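Choline kinase (Cryptosporidium parvum, PDB 3MES) probably phosphorylates choline, and perhaps ethanolamine, with ATP as phosphate donor, and binds ADP and magnesium ions in the cleft of a kinase-like fold. Local coordinates at residues B[178-181]-B[182-186]; B[336-339]-B[340-343]. All blocks are in the same frame, centred on the assembly; numbering follows the deposited sequence.

Interaction 1. Residues B[178-181]-B[182-186]; sequences LHII and NSKRA
I180 and K184 meet where helix 165-179 of this choline/ethanolamine kinase fold runs out into a turn, the start of the loop that leads toward helix 198-214. The polar part of the contact gathers on one acceptor, the carbonyl oxygen of I180. K184 N approaches it almost head-on, in line with the C=O bond, at 2.8 Å from I180 O. S183 N gives the straighter bond, 2.9 Å to I180 O with an N-H...O angle of 162°, yet it sits well above the carbonyl plane. The hydroxyl of the same serine adds a longer bond, S183 OG to I180 O at 3.3 Å; with chi1 at 70° the OG lies between the serine's own N and carbonyl carbon, turned back over the turn. Three donors thus converge on one oxygen where the helix gives way to the turn.

The apolar part consists of two pairs four residues apart. The extended chain of K184 passes over I180, its CD 3.9 Å from I180 CB, before NZ goes on to the carbonyl of T341. R185 lays its methylene groups along one side of I181, a buried side chain that also packs on I135, L130 and F264. From there the arginine bends at chi3 (72°), and its NE forms a salt bridge with OD1 of D187, two residues on.

H179 stands back from the turn and is buried, with ND1 bonded to Y337 OH and NE2 to D297 OD2. S183 and K184, by contrast, are exposed. On R185, CD lies 3.8 Å from both CB and CG2 of I181.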
loop_
_atom_site.group_PDB
_atom_site.type_symbol
_atom_site.label_atom_id
_atom_site.label_comp_id
_atom_site.label_asym_id
_atom_site.label_seq_id
_atom_site.Cartn_x
_atom_site.Cartn_y
_atom_site.Cartn_z
ATOM N N LEU B 178 -5.932 -11.208 -1.276
ATOM C CA LEU B 178 -5.936 -12.554 -0.723
ATOM C C LEU B 178 -7.303 -13.206 -0.912
ATOM O O LEU B 178 -7.406 -14.415 -1.111
ATOM C CB LEU B 178 -5.559 -12.498 0.762
ATOM C CG LEU B 178 -5.394 -13.802 1.547
ATOM C CD1 LEU B 178 -6.625 -14.105 2.381
ATOM C CD2 LEU B 178 -5.038 -14.968 0.623
ATOM N N HIS B 179 -8.350 -12.390 -0.866
ATOM C CA HIS B 179 -9.717 -12.881 -0.955
ATOM C C HIS B 179 -10.081 -13.455 -2.324
ATOM O O HIS B 179 -10.862 -14.400 -2.413
ATOM C CB HIS B 179 -10.694 -11.769 -0.571
ATOM C CG HIS B 179 -10.923 -11.652 0.903
ATOM N ND1 HIS B 179 -12.079 -11.126 1.438
ATOM C CD2 HIS B 179 -10.155 -12.018 1.956
ATOM C CE1 HIS B 179 -12.007 -11.160 2.757
ATOM N NE2 HIS B 179 -10.848 -11.696 3.097
ATOM N N ILE B 180 -9.514 -12.892 -3.386
ATOM C CA ILE B 180 -9.914 -13.258 -4.746
ATOM C C ILE B 180 -9.255 -14.531 -5.293
ATOM O O ILE B 180 -9.658 -15.037 -6.339
ATOM C CB ILE B 180 -9.678 -12.095 -5.741
ATOM C CG1 ILE B 180 -8.243 -11.575 -5.638
ATOM C CG2 ILE B 180 -10.662 -10.969 -5.500
ATOM C CD1 ILE B 180 -7.236 -12.416 -6.383
ATOM N N ILE B 181 -8.256 -15.053 -4.588
ATOM C CA ILE B 181 -7.495 -16.196 -5.095
ATOM C C ILE B 181 -8.359 -17.415 -5.425
ATOM O O ILE B 181 -8.037 -18.175 -6.339
ATOM C CB ILE B 181 -6.366 -16.621 -4.128
ATOM C CG1 ILE B 181 -6.951 -17.103 -2.797
ATOM C CG2 ILE B 181 -5.378 -15.479 -3.925
ATOM C CD1 ILE B 181 -5.908 -17.403 -1.742
ATOM N N ASN B 182 -9.452 -17.601 -4.688
ATOM C CA ASN B 182 -10.303 -18.771 -4.892
ATOM C C ASN B 182 -11.224 -18.640 -6.102
ATOM O O ASN B 182 -11.962 -19.569 -6.429
ATOM C CB ASN B 182 -11.124 -19.086 -3.637
ATOM C CG ASN B 182 -12.201 -18.052 -3.367
ATOM O OD1 ASN B 182 -13.370 -18.390 -3.169
ATOM N ND2 ASN B 182 -11.812 -16.783 -3.361
ATOM N N SER B 183 -11.183 -17.493 -6.771
ATOM C CA SER B 183 -12.029 -17.292 -7.946
ATOM C C SER B 183 -11.244 -16.766 -9.138
ATOM O O SER B 183 -11.707 -16.841 -10.271
ATOM C CB SER B 183 -13.198 -16.356 -7.627
ATOM O OG SER B 183 -12.751 -15.028 -7.417
ATOM N N LYS B 184 -10.051 -16.238 -8.884
ATOM C CA LYS B 184 -9.238 -15.676 -9.955
ATOM C C LYS B 184 -7.890 -16.375 -10.109
ATOM O O LYS B 184 -6.934 -15.786 -10.614
ATOM C CB LYS B 184 -9.035 -14.175 -9.745
ATOM C CG LYS B 184 -10.323 -13.369 -9.812
ATOM C CD LYS B 184 -10.052 -11.883 -9.664
ATOM C CE LYS B 184 -11.317 -11.068 -9.884
ATOM N NZ LYS B 184 -11.077 -9.613 -9.670
ATOM N N ARG B 185 -7.813 -17.630 -9.680
ATOM C CA ARG B 185 -6.578 -18.398 -9.823
ATOM C C ARG B 185 -6.837 -19.822 -10.301
ATOM O O ARG B 185 -7.547 -20.588 -9.654
ATOM C CB ARG B 185 -5.785 -18.418 -8.513
ATOM C CG ARG B 185 -5.211 -17.072 -8.112
ATOM C CD ARG B 185 -4.097 -17.235 -7.094
ATOM N NE ARG B 185 -2.889 -17.796 -7.694
ATOM C CZ ARG B 185 -1.850 -17.070 -8.094
ATOM N NH1 ARG B 185 -1.870 -15.752 -7.955
ATOM N NH2 ARG B 185 -0.790 -17.661 -8.631
ATOM N N ALA B 186 -6.250 -20.170 -11.438
ATOM C CA ALA B 186 -6.415 -21.504 -11.998
ATOM C C ALA B 186 -5.748 -22.559 -11.118
ATOM O O ALA B 186 -6.175 -23.711 -11.089
ATOM C CB ALA B 186 -5.863 -21.558 -13.418
#

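Interaction 2. Residues B[336-339]-B[340-343]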
loop_
_atom_site.group_PDB
_atom_site.type_symbol
_atom_site.label_atom_id
_atom_site.label_comp_id
_atom_site.label_asym_id
_atom_site.label_seq_id
_atom_site.Cartn_x
_atom_site.Cartn_y
_atom_site.Cartn_z
ATOM N N VAL B 336 -11.953 0.662 -0.906
ATOM C CA VAL B 336 -10.653 0.221 -1.396
ATOM C C VAL B 336 -10.653 -1.287 -1.614
ATOM O O VAL B 336 -10.104 -1.784 -2.597
ATOM C CB VAL B 336 -9.524 0.594 -0.418
ATOM C CG1 VAL B 336 -8.193 0.039 -0.905
ATOM C CG2 VAL B 336 -9.449 2.103 -0.242
ATOM N N TYR B 337 -11.272 -2.007 -0.684
ATOM C CA TYR B 337 -11.396 -3.456 -0.779
ATOM C C TYR B 337 -12.041 -3.855 -2.102
ATOM O O TYR B 337 -11.477 -4.634 -2.874
ATOM C CB TYR B 337 -12.220 -3.998 0.397
ATOM C CG TYR B 337 -12.563 -5.470 0.290
ATOM C CD1 TYR B 337 -11.688 -6.445 0.757
ATOM C CD2 TYR B 337 -13.761 -5.883 -0.278
ATOM C CE1 TYR B 337 -11.996 -7.787 0.658
ATOM C CE2 TYR B 337 -14.077 -7.224 -0.382
ATOM C CZ TYR B 337 -13.191 -8.173 0.089
ATOM O OH TYR B 337 -13.503 -9.512 -0.010
ATOM N N LEU B 338 -13.225 -3.306 -2.361
ATOM C CA LEU B 338 -13.982 -3.632 -3.565
ATOM C C LEU B 338 -13.262 -3.194 -4.836
ATOM O O LEU B 338 -13.315 -3.882 -5.856
ATOM C CB LEU B 338 -15.376 -3.005 -3.509
ATOM C CG LEU B 338 -16.318 -3.611 -2.468
ATOM C CD1 LEU B 338 -17.596 -2.792 -2.349
ATOM C CD2 LEU B 338 -16.628 -5.056 -2.822
ATOM N N SER B 339 -12.600 -2.044 -4.775
ATOM C CA SER B 339 -11.808 -1.580 -5.900
ATOM C C SER B 339 -10.768 -2.638 -6.243
ATOM O O SER B 339 -10.442 -2.846 -7.410
ATOM C CB SER B 339 -11.128 -0.247 -5.578
ATOM O OG SER B 339 -12.089 0.771 -5.348
ATOM N N GLN B 340 -10.265 -3.311 -5.215
ATOM C CA GLN B 340 -9.246 -4.339 -5.385
ATOM C C GLN B 340 -9.848 -5.650 -5.888
ATOM O O GLN B 340 -9.357 -6.228 -6.858
ATOM C CB GLN B 340 -8.490 -4.560 -4.071
ATOM C CG GLN B 340 -7.571 -5.779 -4.057
ATOM C CD GLN B 340 -6.346 -5.610 -4.933
ATOM O OE1 GLN B 340 -6.407 -5.786 -6.150
ATOM N NE2 GLN B 340 -5.219 -5.276 -4.315
ATOM N N THR B 341 -10.914 -6.114 -5.238
ATOM C CA THR B 341 -11.529 -7.388 -5.617
ATOM C C THR B 341 -12.238 -7.301 -6.966
ATOM O O THR B 341 -12.206 -8.249 -7.754
ATOM C CB THR B 341 -12.520 -7.905 -4.549
ATOM O OG1 THR B 341 -13.638 -7.012 -4.445
ATOM C CG2 THR B 341 -11.841 -8.030 -3.193
ATOM N N LEU B 342 -12.868 -6.162 -7.233
ATOM C CA LEU B 342 -13.626 -5.982 -8.469
ATOM C C LEU B 342 -12.799 -5.327 -9.571
ATOM O O LEU B 342 -13.159 -5.387 -10.746
ATOM C CB LEU B 342 -14.896 -5.165 -8.204
ATOM C CG LEU B 342 -15.943 -5.815 -7.295
ATOM C CD1 LEU B 342 -17.080 -4.848 -6.996
ATOM C CD2 LEU B 342 -16.477 -7.097 -7.917
ATOM N N GLN B 343 -11.689 -4.701 -9.193
ATOM C CA GLN B 343 -10.837 -4.016 -10.160
ATOM C C GLN B 343 -11.580 -2.889 -10.879
ATOM O O GLN B 343 -11.410 -2.689 -12.083
ATOM C CB GLN B 343 -10.274 -5.009 -11.179
ATOM C CG GLN B 343 -9.211 -5.936 -10.612
ATOM C CD GLN B 343 -7.966 -5.189 -10.180
ATOM O OE1 GLN B 343 -7.447 -4.350 -10.914
ATOM N NE2 GLN B 343 -7.479 -5.491 -8.986
#
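T341 and Y337 touch one turn apart at the end of helix 327-342, where the threonine methyl lies over one face of the tyrosine ring in a CH-pi contact, CG2 3.7 Å from the ring centroid. Backbone bonds carry the helix to its end: Q340 N reaches V336 O, T341 N meets Y337 O at 2.8 Å, and L342 N meets L338 O at 2.7 Å. The next, Q343 N to S339 O, is weak, its N-H...O angle only 117°, and Q343, with phi 61°, is the first residue to leave helical backbone angles. Its side chain doubles back, and NE2 donates to Q340 O at 2.9 Å, in the carbonyl plane and on a lone pair. Outside partners take up other polar groups: S335 O and V346 N bond to S339 OG, K173 O receives Q340 NE2, and H179 ND1 pairs with Y337 OH. H166 of the second subunit packs on V336, S339 and Q340. As the helix stops, two of its last carbonyls therefore take side-chain donors, the amide of Q343 for Q340 O and the amine of K184 for T341 O.

In the fold
Interactions 1 and 2 are both local contacts at helix ends, and the two ends lie side by side, centres about 13 Å apart, away from the ligand and metal sites. Both are partly buried, each mixing buried and exposed side chains. The chemistry differs: at 178-186 several donors converge on one carbonyl and methylenes lie on isoleucines; at 336-343 successive backbone bonds run on to the last turn, with a methyl over the Y337 ring and L338 against L342. Two probable hydrogen bonds join them, H179 ND1 to Y337 OH between buried residues and K184 NZ to T341 O nearer the surface, with I180 packed on T341 as well. Of the two, 336-343 alone touches the second subunit.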